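Local coordinates for protein putative sulfurtransferase DsrE (Allochromatium vinosum, PDB 2HY5) that is a putative sulfurtransferase that could take part in oxidising intracellular sulfur, probably carrying sulfur as a cysteine persulfide, at residues M1-Q6 against A122-V127; D18-F23 against N62-L67; F35-Y40 against L73-C78; R85-E90 against A100-P105. One frame throughout, in Å; residues are numbered along the deposited sequence.

Overall arrangement
Contacts 1 and 3 are strand pairings in one five-stranded parallel sheet, ordered 108-110, 75-78, 33-39, 2-7, 124-128; their centres lie about 11 Å apart, and backbone bonds between strands 2-7 and 33-39 join them. Contact 2 packs helices 16-29 and 60-71 beside each other near contact 3, about 12 Å between centres. Contact 4 ties two loops together at the far side of the chain's centre from contact 1, about 26 Å away between centres. Along the chain, contact 1 encloses the other three, contacts 2 and 3 alternate, and contact 4 comes after both. The two ends of the chain thus pair in neighbouring strands, and the probable persulfide cysteine, Cys78, sits where strand 75-78 ends.

Contact 1. Residues M1-Q6 against A122-V127; sequences MKFALQ and ADRLVV
Met1 reaches across to both Asp123 and Arg124. Met1 CB rests 3.5 Å from Asp123 OD2, and CG passes the same oxygen more loosely. SD then sits above one face of the Arg124 guanidinium, offset toward its rim. A bend at the last torsion (chi3 102°) folds Met1 CE back over that face, 3.3 Å from NH1 of Arg124. The guanidinium is also fixed within its own segment, where NH1 donates to O of Asp123, while NE and NH2 bond to carbonyls of the DsrH chain.

Asp123 OD2 takes the N-H of Lys2 at 2.8 Å, on its anti side. Lys2 O in return accepts from N of both Asp123 and Arg124, at 2.7 Å and 3.2 Å. Further along, Ala4 N donates to Arg124 O, Val126 N to Ala4 O and Gln6 N to Val126 O. The CB of Arg124 and CG2 of Val126 meet the Phe3 ring, and Leu5 CD2 lies 3.7 Å from Val126 CB. On the face that carries Ala4 and Leu125, Ala4 CB packs against CB of Ala122, the first residue after helix 113-121. From Phe3 and Arg124 onward this is parallel strand pairing, placing strand 124-128 at the edge of the chain's alpha/beta sheet.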
loop_
_atom_site.group_PDB
_atom_site.type_symbol
_atom_site.label_atom_id
_atom_site.label_comp_id
_atom_site.label_asym_id
_atom_site.label_seq_id
_atom_site.Cartn_x
_atom_site.Cartn_y
_atom_site.Cartn_z
ATOM N N MET A 1 7.042 27.608 -14.303
ATOM C CA MET A 1 5.706 26.997 -14.542
ATOM C C MET A 1 4.924 26.865 -13.240
ATOM O O MET A 1 5.466 27.084 -12.156
ATOM C CB MET A 1 5.859 25.615 -15.184
ATOM C CG MET A 1 6.513 25.628 -16.554
ATOM S SD MET A 1 6.366 24.037 -17.389
ATOM C CE MET A 1 5.036 24.391 -18.548
ATOM N N LYS A 2 3.647 26.513 -13.364
ATOM C CA LYS A 2 2.762 26.336 -12.216
ATOM C C LYS A 2 2.483 24.845 -12.010
ATOM O O LYS A 2 2.148 24.135 -12.956
ATOM C CB LYS A 2 1.434 27.063 -12.449
ATOM C CG LYS A 2 1.562 28.542 -12.763
ATOM C CD LYS A 2 0.186 29.153 -12.991
ATOM C CE LYS A 2 0.266 30.635 -13.310
ATOM N NZ LYS A 2 -1.083 31.217 -13.554
ATOM N N PHE A 3 2.615 24.392 -10.767
ATOM C CA PHE A 3 2.395 22.990 -10.411
ATOM C C PHE A 3 1.192 22.752 -9.518
ATOM O O PHE A 3 0.849 23.581 -8.680
ATOM C CB PHE A 3 3.599 22.437 -9.646
ATOM C CG PHE A 3 4.802 22.179 -10.493
ATOM C CD1 PHE A 3 4.897 21.013 -11.247
ATOM C CD2 PHE A 3 5.846 23.096 -10.532
ATOM C CE1 PHE A 3 6.023 20.765 -12.034
ATOM C CE2 PHE A 3 6.973 22.857 -11.313
ATOM C CZ PHE A 3 7.062 21.692 -12.065
ATOM N N ALA A 4 0.571 21.594 -9.709
ATOM C CA ALA A 4 -0.538 21.157 -8.879
ATOM C C ALA A 4 0.019 19.847 -8.332
ATOM O O ALA A 4 0.375 18.960 -9.107
ATOM C CB ALA A 4 -1.781 20.898 -9.721
ATOM N N LEU A 5 0.138 19.732 -7.013
ATOM C CA LEU A 5 0.668 18.505 -6.419
ATOM C C LEU A 5 -0.426 17.754 -5.678
ATOM O O LEU A 5 -1.191 18.344 -4.924
ATOM C CB LEU A 5 1.808 18.820 -5.447
ATOM C CG LEU A 5 2.993 19.621 -5.994
ATOM C CD1 LEU A 5 4.063 19.724 -4.917
ATOM C CD2 LEU A 5 3.558 18.957 -7.240
ATOM N N GLN A 6 -0.489 16.446 -5.899
ATOM C CA GLN A 6 -1.483 15.596 -5.262
ATOM C C GLN A 6 -0.740 14.546 -4.442
ATOM O O GLN A 6 0.181 13.906 -4.949
ATOM C CB GLN A 6 -2.344 14.916 -6.333
ATOM C CG GLN A 6 -3.560 14.168 -5.789
ATOM C CD GLN A 6 -4.274 13.372 -6.872
ATOM O OE1 GLN A 6 -4.436 13.842 -8.001
ATOM N NE2 GLN A 6 -4.741 12.177 -6.519
ATOM N N ALA A 122 -2.925 24.762 -13.316
ATOM C CA ALA A 122 -1.498 24.454 -13.351
ATOM C C ALA A 122 -1.018 23.914 -14.693
ATOM O O ALA A 122 -1.799 23.401 -15.493
ATOM C CB ALA A 122 -1.152 23.467 -12.245
ATOM N N ASP A 123 0.281 24.041 -14.929
ATOM C CA ASP A 123 0.882 23.554 -16.162
ATOM C C ASP A 123 1.165 22.061 -16.044
ATOM O O ASP A 123 1.129 21.334 -17.034
ATOM C CB ASP A 123 2.186 24.302 -16.440
ATOM C CG ASP A 123 1.960 25.775 -16.701
ATOM O OD1 ASP A 123 1.188 26.096 -17.630
ATOM O OD2 ASP A 123 2.554 26.609 -15.985
ATOM N N ARG A 124 1.437 21.609 -14.823
ATOM C CA ARG A 124 1.736 20.201 -14.575
ATOM C C ARG A 124 1.055 19.689 -13.310
ATOM O O ARG A 124 0.963 20.403 -12.311
ATOM C CB ARG A 124 3.245 20.000 -14.421
ATOM C CG ARG A 124 4.071 20.461 -15.610
ATOM C CD ARG A 124 3.906 19.539 -16.798
ATOM N NE ARG A 124 4.785 19.934 -17.896
ATOM C CZ ARG A 124 4.507 20.890 -18.773
ATOM N NH1 ARG A 124 3.366 21.559 -18.696
ATOM N NH2 ARG A 124 5.378 21.180 -19.731
ATOM N N LEU A 125 0.574 18.452 -13.375
ATOM C CA LEU A 125 -0.057 17.799 -12.233
ATOM C C LEU A 125 0.861 16.644 -11.864
ATOM O O LEU A 125 1.018 15.695 -12.637
ATOM C CB LEU A 125 -1.438 17.253 -12.597
ATOM C CG LEU A 125 -2.074 16.312 -11.564
ATOM C CD1 LEU A 125 -2.376 17.057 -10.263
ATOM C CD2 LEU A 125 -3.337 15.724 -12.156
ATOM N N VAL A 126 1.469 16.730 -10.687
ATOM C CA VAL A 126 2.389 15.699 -10.232
ATOM C C VAL A 126 1.765 14.979 -9.047
ATOM O O VAL A 126 1.524 15.581 -7.999
ATOM C CB VAL A 126 3.744 16.315 -9.833
ATOM C CG1 VAL A 126 4.764 15.219 -9.583
ATOM C CG2 VAL A 126 4.228 17.240 -10.938
ATOM N N VAL A 127 1.504 13.689 -9.236
ATOM C CA VAL A 127 0.864 12.859 -8.222
ATOM C C VAL A 127 1.849 11.957 -7.492
ATOM O O VAL A 127 2.688 11.300 -8.105
ATOM C CB VAL A 127 -0.232 11.974 -8.859
ATOM C CG1 VAL A 127 -0.986 11.209 -7.767
ATOM C CG2 VAL A 127 -1.190 12.833 -9.667
#

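Contact 2. Residues D18-F23 against N62-L67; sequences DSAYQF and NRWAEL
Asp18 and Arg63 face each other at the start of the contact, but not as a salt bridge: OD1 of Asp18 stays 4.0 Å from NH1 of Arg63. A water joins them, donating to that OD1 and accepting from Arg63 NH1 at 2.6 Å, while OD2 of Asp18 pairs with Arg58. Ala20 lays its CB at the edge of the Trp64 ring, 3.9 Å from CZ2.

Tyr21 carries most of the contact. With CG anti to the backbone N (chi1 171°), the ring reaches between Arg63 and Trp64. Arg63 CD makes a CH-pi contact over one face, 3.4 Å from the Tyr21 ring centroid, and Arg63 CG closes on Tyr21 CZ. The ring edge points at the face of the Trp64 six-membered ring in a T-shaped stack, planes at 89°, and Tyr21 CB adds a second CH-pi contact over that indole face. Leu67 CD2 touches Tyr21 CE1 at 3.8 Å. At the far end the Tyr21 hydroxyl shares a water with Arg63 O. An alanine at Tyr21 would strip Arg63 CD and the indole face of their aromatic partner and would probably leave a gap between the helices. Near Gln22 OE1 another water probably donates to it, and Arg63 NH1 reaches that water weakly.

The chemistry is therefore divided: aromatic and aliphatic surfaces meet directly, whereas the polar ends of Asp18, Gln22 and Tyr21 meet Arg63 through waters, and the guanidinium also bonds through NH2 to Gly61 O of the DsrF chain.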
loop_
_atom_site.group_PDB
_atom_site.type_symbol
_atom_site.label_atom_id
_atom_site.label_comp_id
_atom_site.label_asym_id
_atom_site.label_seq_id
_atom_site.Cartn_x
_atom_site.Cartn_y
_atom_site.Cartn_z
ATOM N N ASP A 18 6.902 12.491 1.770
ATOM C CA ASP A 18 8.278 12.985 1.824
ATOM C C ASP A 18 8.777 13.338 0.425
ATOM O O ASP A 18 9.431 14.361 0.221
ATOM C CB ASP A 18 9.203 11.927 2.429
ATOM C CG ASP A 18 9.028 11.788 3.924
ATOM O OD1 ASP A 18 9.508 12.670 4.669
ATOM O OD2 ASP A 18 8.398 10.796 4.348
ATOM N N SER A 19 8.476 12.476 -0.534
ATOM C CA SER A 19 8.902 12.718 -1.907
ATOM C C SER A 19 8.248 13.988 -2.436
ATOM O O SER A 19 8.890 14.791 -3.118
ATOM C CB SER A 19 8.528 11.531 -2.794
ATOM O OG SER A 19 9.224 10.370 -2.385
ATOM N N ALA A 20 6.970 14.162 -2.118
ATOM C CA ALA A 20 6.227 15.336 -2.562
ATOM C C ALA A 20 6.825 16.588 -1.938
ATOM O O ALA A 20 6.939 17.623 -2.589
ATOM C CB ALA A 20 4.755 15.199 -2.181
ATOM N N TYR A 21 7.200 16.491 -0.669
ATOM C CA TYR A 21 7.800 17.624 0.027
ATOM C C TYR A 21 9.120 18.033 -0.626
ATOM O O TYR A 21 9.345 19.214 -0.920
ATOM C CB TYR A 21 8.051 17.279 1.495
ATOM C CG TYR A 21 8.869 18.336 2.195
ATOM C CD1 TYR A 21 8.283 19.526 2.632
ATOM C CD2 TYR A 21 10.245 18.185 2.339
ATOM C CE1 TYR A 21 9.056 20.539 3.194
ATOM C CE2 TYR A 21 11.024 19.191 2.890
ATOM C CZ TYR A 21 10.426 20.365 3.316
ATOM O OH TYR A 21 11.210 21.356 3.865
ATOM N N GLN A 22 9.998 17.059 -0.854
ATOM C CA GLN A 22 11.293 17.355 -1.466
ATOM C C GLN A 22 11.122 17.912 -2.874
ATOM O O GLN A 22 11.876 18.786 -3.293
ATOM C CB GLN A 22 12.180 16.100 -1.488
ATOM C CG GLN A 22 12.462 15.512 -0.102
ATOM C CD GLN A 22 13.267 16.436 0.802
ATOM O OE1 GLN A 22 13.277 16.279 2.028
ATOM N NE2 GLN A 22 13.958 17.391 0.202
ATOM N N PHE A 23 10.131 17.410 -3.604
ATOM C CA PHE A 23 9.866 17.901 -4.959
ATOM C C PHE A 23 9.393 19.352 -4.883
ATOM O O PHE A 23 9.869 20.214 -5.620
ATOM C CB PHE A 23 8.779 17.069 -5.641
ATOM C CG PHE A 23 8.490 17.498 -7.052
ATOM C CD1 PHE A 23 9.188 16.939 -8.118
ATOM C CD2 PHE A 23 7.544 18.483 -7.315
ATOM C CE1 PHE A 23 8.947 17.355 -9.427
ATOM C CE2 PHE A 23 7.292 18.909 -8.619
ATOM C CZ PHE A 23 7.995 18.345 -9.679
ATOM N N ASN A 62 4.787 19.399 10.534
ATOM C CA ASN A 62 5.358 20.715 10.795
ATOM C C ASN A 62 6.233 21.199 9.653
ATOM O O ASN A 62 6.287 22.393 9.369
ATOM C CB ASN A 62 6.164 20.715 12.096
ATOM C CG ASN A 62 5.273 20.672 13.323
ATOM O OD1 ASN A 62 4.075 20.941 13.242
ATOM N ND2 ASN A 62 5.858 20.344 14.469
ATOM N N ARG A 63 6.913 20.264 9.002
ATOM C CA ARG A 63 7.787 20.590 7.885
ATOM C C ARG A 63 6.962 21.139 6.718
ATOM O O ARG A 63 7.352 22.113 6.076
ATOM C CB ARG A 63 8.554 19.341 7.469
ATOM C CG ARG A 63 9.602 19.579 6.411
ATOM C CD ARG A 63 10.155 18.250 5.926
ATOM N NE ARG A 63 11.462 17.951 6.496
ATOM C CZ ARG A 63 12.175 16.873 6.180
ATOM N NH1 ARG A 63 11.694 15.999 5.303
ATOM N NH2 ARG A 63 13.370 16.677 6.725
ATOM N N TRP A 64 5.820 20.513 6.446
ATOM C CA TRP A 64 4.931 20.984 5.382
ATOM C C TRP A 64 4.426 22.374 5.767
ATOM O O TRP A 64 4.350 23.277 4.937
ATOM C CB TRP A 64 3.724 20.054 5.226
ATOM C CG TRP A 64 3.874 18.978 4.185
ATOM C CD1 TRP A 64 3.795 17.628 4.386
ATOM C CD2 TRP A 64 4.087 19.160 2.778
ATOM N NE1 TRP A 64 3.946 16.957 3.195
ATOM C CE2 TRP A 64 4.127 17.874 2.190
ATOM C CE3 TRP A 64 4.252 20.283 1.955
ATOM C CZ2 TRP A 64 4.318 17.684 0.817
ATOM C CZ3 TRP A 64 4.442 20.090 0.589
ATOM C CH2 TRP A 64 4.474 18.800 0.037
ATOM N N ALA A 65 4.071 22.537 7.038
ATOM C CA ALA A 65 3.556 23.814 7.521
ATOM C C ALA A 65 4.595 24.926 7.398
ATOM O O ALA A 65 4.259 26.065 7.058
ATOM C CB ALA A 65 3.103 23.682 8.966
ATOM N N GLU A 66 5.854 24.597 7.674
ATOM C CA GLU A 66 6.928 25.577 7.574
ATOM C C GLU A 66 7.125 25.979 6.116
ATOM O O GLU A 66 7.360 27.149 5.809
ATOM C CB GLU A 66 8.226 25.001 8.147
ATOM C CG GLU A 66 8.138 24.669 9.630
ATOM C CD GLU A 66 9.376 23.969 10.156
ATOM O OE1 GLU A 66 9.718 22.890 9.631
ATOM O OE2 GLU A 66 10.004 24.498 11.097
ATOM N N LEU A 67 7.020 25.009 5.217
ATOM C CA LEU A 67 7.182 25.293 3.799
ATOM C C LEU A 67 6.038 26.185 3.330
ATOM O O LEU A 67 6.242 27.124 2.560
ATOM C CB LEU A 67 7.179 23.999 2.988
ATOM C CG LEU A 67 7.618 24.177 1.534
ATOM C CD1 LEU A 67 9.102 24.506 1.494
ATOM C CD2 LEU A 67 7.331 22.903 0.746
HETATM O O HOH W 1 9.228 15.445 4.714
HETATM O O HOH W 2 10.054 22.978 5.495
HETATM O O HOH W 3 11.991 13.946 3.450
#

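Contact 3. Residues F35-Y40 against L73-C78; sequences FRVFFY and LDMVVC
Arg36, within strand 33-39, meets Asp74, just ahead of strand 75-78; the two parallel strands are linked by helix 60-71 as a beta-alpha-beta unit. The charged contact is a salt bridge: Arg36 NE donates to Asp74 OD2 at 2.7 Å, with NH2 adding a weak bond to the same oxygen. A bend at chi3 (-63°) swings the guanidinium edge toward that oxygen, with its plane 85° from the carboxylate. Asp74 OD1 pairs with Arg108, and NH1 of Arg36 bonds to Gln114 O. A leucine replacing Arg36 would take away the NE and NH2 donors and would probably leave Asp74 OD2 without its charged mate across the strands.

Backbone bonds alternate along the strands: Val37 N to Asp74 O, Val76 N to Val37 O at 2.8 Å, Phe39 N to Val76 O, and Cys78 N to Phe39 O at 3.2 Å.

Apolar packing covers both faces. On one, Phe38 CE2 meets Val76 CG1 at 3.9 Å, and Phe38 CZ touches Cys78 CB at 3.7 Å. On the other, Val37 CB lies near Met75 SD, and the Phe39 ring runs beside Met75 and Val77.

A sulfur-aromatic contact closes the pairing. Cys78, by similarity the persulfide-forming residue, also caps the helix that follows, and its SG lies at the edge of the Tyr40 ring, 3.5 Å from CE1.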
loop_
_atom_site.group_PDB
_atom_site.type_symbol
_atom_site.label_atom_id
_atom_site.label_comp_id
_atom_site.label_asym_id
_atom_site.label_seq_id
_atom_site.Cartn_x
_atom_site.Cartn_y
_atom_site.Cartn_z
ATOM N N PHE A 35 0.675 26.015 -7.343
ATOM C CA PHE A 35 -0.672 26.554 -7.267
ATOM C C PHE A 35 -1.473 25.985 -6.102
ATOM O O PHE A 35 -2.275 26.691 -5.491
ATOM C CB PHE A 35 -1.403 26.281 -8.581
ATOM C CG PHE A 35 -2.777 26.876 -8.645
ATOM C CD1 PHE A 35 -2.951 28.227 -8.923
ATOM C CD2 PHE A 35 -3.897 26.085 -8.423
ATOM C CE1 PHE A 35 -4.225 28.784 -8.979
ATOM C CE2 PHE A 35 -5.176 26.630 -8.474
ATOM C CZ PHE A 35 -5.341 27.982 -8.755
ATOM N N ARG A 36 -1.253 24.710 -5.797
ATOM C CA ARG A 36 -1.975 24.067 -4.709
ATOM C C ARG A 36 -1.400 22.687 -4.415
ATOM O O ARG A 36 -0.935 21.997 -5.320
ATOM C CB ARG A 36 -3.457 23.941 -5.088
ATOM C CG ARG A 36 -4.365 23.251 -4.060
ATOM C CD ARG A 36 -5.831 23.477 -4.440
ATOM N NE ARG A 36 -6.140 24.903 -4.398
ATOM C CZ ARG A 36 -6.924 25.544 -5.260
ATOM N NH1 ARG A 36 -7.509 24.898 -6.258
ATOM N NH2 ARG A 36 -7.097 26.853 -5.133
ATOM N N VAL A 37 -1.407 22.319 -3.139
ATOM C CA VAL A 37 -0.952 21.010 -2.694
ATOM C C VAL A 37 -2.247 20.387 -2.196
ATOM O O VAL A 37 -2.850 20.873 -1.238
ATOM C CB VAL A 37 0.050 21.109 -1.525
ATOM C CG1 VAL A 37 0.526 19.716 -1.131
ATOM C CG2 VAL A 37 1.233 21.973 -1.921
ATOM N N PHE A 38 -2.683 19.327 -2.862
ATOM C CA PHE A 38 -3.936 18.685 -2.507
ATOM C C PHE A 38 -3.739 17.298 -1.908
ATOM O O PHE A 38 -3.087 16.444 -2.504
ATOM C CB PHE A 38 -4.828 18.601 -3.748
ATOM C CG PHE A 38 -6.249 18.243 -3.447
ATOM C CD1 PHE A 38 -6.626 16.918 -3.260
ATOM C CD2 PHE A 38 -7.212 19.239 -3.317
ATOM C CE1 PHE A 38 -7.942 16.588 -2.947
ATOM C CE2 PHE A 38 -8.531 18.925 -3.004
ATOM C CZ PHE A 38 -8.899 17.596 -2.817
ATOM N N PHE A 39 -4.297 17.091 -0.719
ATOM C CA PHE A 39 -4.185 15.804 -0.044
ATOM C C PHE A 39 -5.475 15.017 -0.207
ATOM O O PHE A 39 -6.556 15.492 0.147
ATOM C CB PHE A 39 -3.859 16.006 1.439
ATOM C CG PHE A 39 -2.562 16.728 1.677
ATOM C CD1 PHE A 39 -2.518 18.117 1.710
ATOM C CD2 PHE A 39 -1.380 16.020 1.831
ATOM C CE1 PHE A 39 -1.309 18.790 1.901
ATOM C CE2 PHE A 39 -0.170 16.681 2.022
ATOM C CZ PHE A 39 -0.135 18.068 2.054
ATOM N N TYR A 40 -5.352 13.810 -0.756
ATOM C CA TYR A 40 -6.500 12.943 -1.005
ATOM C C TYR A 40 -6.235 11.547 -0.437
ATOM O O TYR A 40 -5.099 11.224 -0.096
ATOM C CB TYR A 40 -6.766 12.863 -2.513
ATOM C CG TYR A 40 -8.132 12.333 -2.872
ATOM C CD1 TYR A 40 -9.266 12.743 -2.168
ATOM C CD2 TYR A 40 -8.301 11.439 -3.930
ATOM C CE1 TYR A 40 -10.531 12.278 -2.507
ATOM C CE2 TYR A 40 -9.566 10.971 -4.279
ATOM C CZ TYR A 40 -10.676 11.393 -3.563
ATOM O OH TYR A 40 -11.934 10.940 -3.896
ATOM N N LEU A 73 1.885 28.652 0.576
ATOM C CA LEU A 73 1.240 27.596 -0.193
ATOM C C LEU A 73 -0.199 27.329 0.236
ATOM O O LEU A 73 -0.540 27.440 1.413
ATOM C CB LEU A 73 2.040 26.299 -0.070
ATOM C CG LEU A 73 3.516 26.327 -0.471
ATOM C CD1 LEU A 73 4.134 24.972 -0.160
ATOM C CD2 LEU A 73 3.660 26.663 -1.950
ATOM N N ASP A 74 -1.034 26.980 -0.737
ATOM C CA ASP A 74 -2.430 26.656 -0.478
ATOM C C ASP A 74 -2.487 25.136 -0.318
ATOM O O ASP A 74 -2.455 24.394 -1.298
ATOM C CB ASP A 74 -3.304 27.118 -1.650
ATOM C CG ASP A 74 -4.786 26.865 -1.417
ATOM O OD1 ASP A 74 -5.229 26.936 -0.253
ATOM O OD2 ASP A 74 -5.511 26.607 -2.403
ATOM N N MET A 75 -2.542 24.688 0.933
ATOM C CA MET A 75 -2.586 23.266 1.250
ATOM C C MET A 75 -4.035 22.899 1.508
ATOM O O MET A 75 -4.647 23.385 2.461
ATOM C CB MET A 75 -1.746 23.006 2.493
ATOM C CG MET A 75 -0.412 23.708 2.442
ATOM S SD MET A 75 0.939 22.558 2.253
ATOM C CE MET A 75 1.300 22.332 3.799
ATOM N N VAL A 76 -4.575 22.035 0.658
ATOM C CA VAL A 76 -5.970 21.647 0.764
ATOM C C VAL A 76 -6.161 20.168 1.062
ATOM O O VAL A 76 -5.492 19.305 0.484
ATOM C CB VAL A 76 -6.717 22.006 -0.542
ATOM C CG1 VAL A 76 -8.219 21.786 -0.381
ATOM C CG2 VAL A 76 -6.417 23.453 -0.919
ATOM N N VAL A 77 -7.082 19.894 1.980
ATOM C CA VAL A 77 -7.420 18.532 2.386
ATOM C C VAL A 77 -8.855 18.229 1.962
ATOM O O VAL A 77 -9.780 18.978 2.289
ATOM C CB VAL A 77 -7.293 18.382 3.916
ATOM C CG1 VAL A 77 -7.723 16.992 4.350
ATOM C CG2 VAL A 77 -5.857 18.664 4.341
ATOM N N CYS A 78 -9.042 17.134 1.227
ATOM C CA CYS A 78 -10.364 16.739 0.753
ATOM C C CYS A 78 -11.331 16.480 1.907
ATOM O O CYS A 78 -11.050 15.671 2.792
ATOM C CB CYS A 78 -10.264 15.479 -0.102
ATOM S SG CYS A 78 -11.865 14.890 -0.676
HETATM O O HOH W 4 0.063 27.844 -3.356
#

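Contact 4. Residues R85-E90 against A100-P105; sequences RGIVDE and ATNIHP
Asn102 reaches into the backbone of Gly86 to Val88, joining two irregular loops: one between helices 79-85 and 90-96, the other leading from helix 90-96 toward strand 108-110. This is the tight part. CG lies between the backbone N and the carbonyl carbon (chi1 66°), which turns the amide toward the opposite loop. Asn102 OD1 takes the N-H of Val88 at 2.7 Å, in the carbonyl plane and nearly straight at 171°. Asn102 ND2 donates to Gly86 O at 2.9 Å along a more bent path. Val88 O answers by accepting from N of Asn102 and of Ile103, the latter from above its carbonyl plane. Leu50 of the second DsrE subunit packs on Val88 and Asn102. Beside this, CG2 of Ile103 touches CB of Asp89 at 3.7 Å.

The outer side is wetter and held by fewer bonds. Thr101 OG1 also bonds to Arg49. Exposed Glu90 brings OE2 against Thr101 CG2, and a water donates to Glu90 OE2 at 2.7 Å and lies 2.6 Å from Thr101 OG1.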
loop_
_atom_site.group_PDB
_atom_site.type_symbol
_atom_site.label_atom_id
_atom_site.label_comp_id
_atom_site.label_asym_id
_atom_site.label_seq_id
_atom_site.Cartn_x
_atom_site.Cartn_y
_atom_site.Cartn_z
ATOM N N ARG A 85 -11.834 9.520 7.358
ATOM C CA ARG A 85 -10.667 9.205 8.169
ATOM C C ARG A 85 -10.474 9.907 9.508
ATOM O O ARG A 85 -9.613 9.509 10.296
ATOM C CB ARG A 85 -9.429 9.375 7.295
ATOM C CG ARG A 85 -9.479 8.481 6.056
ATOM C CD ARG A 85 -8.332 8.760 5.114
ATOM N NE ARG A 85 -8.267 7.806 4.007
ATOM C CZ ARG A 85 -9.111 7.767 2.979
ATOM N NH1 ARG A 85 -10.112 8.628 2.897
ATOM N NH2 ARG A 85 -8.928 6.874 2.009
ATOM N N GLY A 86 -11.254 10.947 9.772
ATOM C CA GLY A 86 -11.124 11.620 11.049
ATOM C C GLY A 86 -10.317 12.903 11.100
ATOM O O GLY A 86 -9.707 13.190 12.125
ATOM N N ILE A 87 -10.282 13.663 10.010
ATOM C CA ILE A 87 -9.573 14.941 10.015
ATOM C C ILE A 87 -10.702 15.950 10.172
ATOM O O ILE A 87 -11.609 16.017 9.338
ATOM C CB ILE A 87 -8.804 15.192 8.698
ATOM C CG1 ILE A 87 -7.643 14.199 8.579
ATOM C CG2 ILE A 87 -8.263 16.621 8.675
ATOM C CD1 ILE A 87 -6.579 14.334 9.666
ATOM N N VAL A 88 -10.645 16.726 11.248
ATOM C CA VAL A 88 -11.708 17.669 11.566
ATOM C C VAL A 88 -11.261 19.081 11.928
ATOM O O VAL A 88 -10.341 19.262 12.722
ATOM C CB VAL A 88 -12.535 17.122 12.763
ATOM C CG1 VAL A 88 -13.682 18.058 13.088
ATOM C CG2 VAL A 88 -13.038 15.717 12.456
ATOM N N ASP A 89 -11.915 20.079 11.334
ATOM C CA ASP A 89 -11.630 21.471 11.665
ATOM C C ASP A 89 -12.862 21.976 12.412
ATOM O O ASP A 89 -13.803 21.219 12.631
ATOM C CB ASP A 89 -11.377 22.323 10.413
ATOM C CG ASP A 89 -12.606 22.463 9.527
ATOM O OD1 ASP A 89 -12.571 23.299 8.601
ATOM O OD2 ASP A 89 -13.600 21.742 9.740
ATOM N N GLU A 90 -12.867 23.246 12.800
ATOM C CA GLU A 90 -13.997 23.799 13.545
ATOM C C GLU A 90 -15.362 23.584 12.892
ATOM O O GLU A 90 -16.310 23.147 13.552
ATOM C CB GLU A 90 -13.774 25.292 13.801
ATOM C CG GLU A 90 -13.604 25.647 15.274
ATOM C CD GLU A 90 -12.433 24.933 15.926
ATOM O OE1 GLU A 90 -12.265 25.066 17.156
ATOM O OE2 GLU A 90 -11.676 24.242 15.211
ATOM N N ALA A 100 -14.019 17.736 19.512
ATOM C CA ALA A 100 -12.637 18.169 19.335
ATOM C C ALA A 100 -12.269 18.272 17.858
ATOM O O ALA A 100 -12.967 17.738 17.000
ATOM C CB ALA A 100 -11.697 17.199 20.035
ATOM N N THR A 101 -11.176 18.976 17.579
ATOM C CA THR A 101 -10.668 19.144 16.216
ATOM C C THR A 101 -9.222 18.661 16.221
ATOM O O THR A 101 -8.596 18.576 17.277
ATOM C CB THR A 101 -10.655 20.624 15.765
ATOM O OG1 THR A 101 -9.724 21.354 16.572
ATOM C CG2 THR A 101 -12.032 21.247 15.899
ATOM N N ASN A 102 -8.682 18.340 15.051
ATOM C CA ASN A 102 -7.300 17.888 14.999
ATOM C C ASN A 102 -6.521 18.441 13.814
ATOM O O ASN A 102 -5.338 18.161 13.660
ATOM C CB ASN A 102 -7.244 16.355 14.994
ATOM C CG ASN A 102 -7.845 15.755 13.743
ATOM O OD1 ASN A 102 -8.631 16.399 13.053
ATOM N ND2 ASN A 102 -7.485 14.511 13.451
ATOM N N ILE A 103 -7.164 19.253 12.987
ATOM C CA ILE A 103 -6.451 19.792 11.837
ATOM C C ILE A 103 -5.385 20.814 12.231
ATOM O O ILE A 103 -5.523 21.537 13.222
ATOM C CB ILE A 103 -7.415 20.447 10.826
ATOM C CG1 ILE A 103 -6.712 20.579 9.473
ATOM C CG2 ILE A 103 -7.864 21.820 11.326
ATOM C CD1 ILE A 103 -7.507 21.341 8.448
ATOM N N HIS A 104 -4.301 20.844 11.466
ATOM C CA HIS A 104 -3.229 21.801 11.704
ATOM C C HIS A 104 -3.736 23.097 11.057
ATOM O O HIS A 104 -4.215 23.084 9.923
ATOM C CB HIS A 104 -1.939 21.309 11.036
ATOM C CG HIS A 104 -0.747 22.171 11.311
ATOM N ND1 HIS A 104 -0.623 23.451 10.815
ATOM C CD2 HIS A 104 0.374 21.939 12.038
ATOM C CE1 HIS A 104 0.521 23.971 11.223
ATOM N NE2 HIS A 104 1.145 23.074 11.967
ATOM N N PRO A 105 -3.633 24.232 11.771
ATOM C CA PRO A 105 -4.090 25.538 11.282
ATOM C C PRO A 105 -3.607 26.027 9.919
ATOM O O PRO A 105 -4.229 26.912 9.332
ATOM C CB PRO A 105 -3.706 26.483 12.422
ATOM C CG PRO A 105 -2.501 25.832 13.014
ATOM C CD PRO A 105 -2.920 24.383 13.051
HETATM O O HOH W 5 -9.734 23.871 17.090
#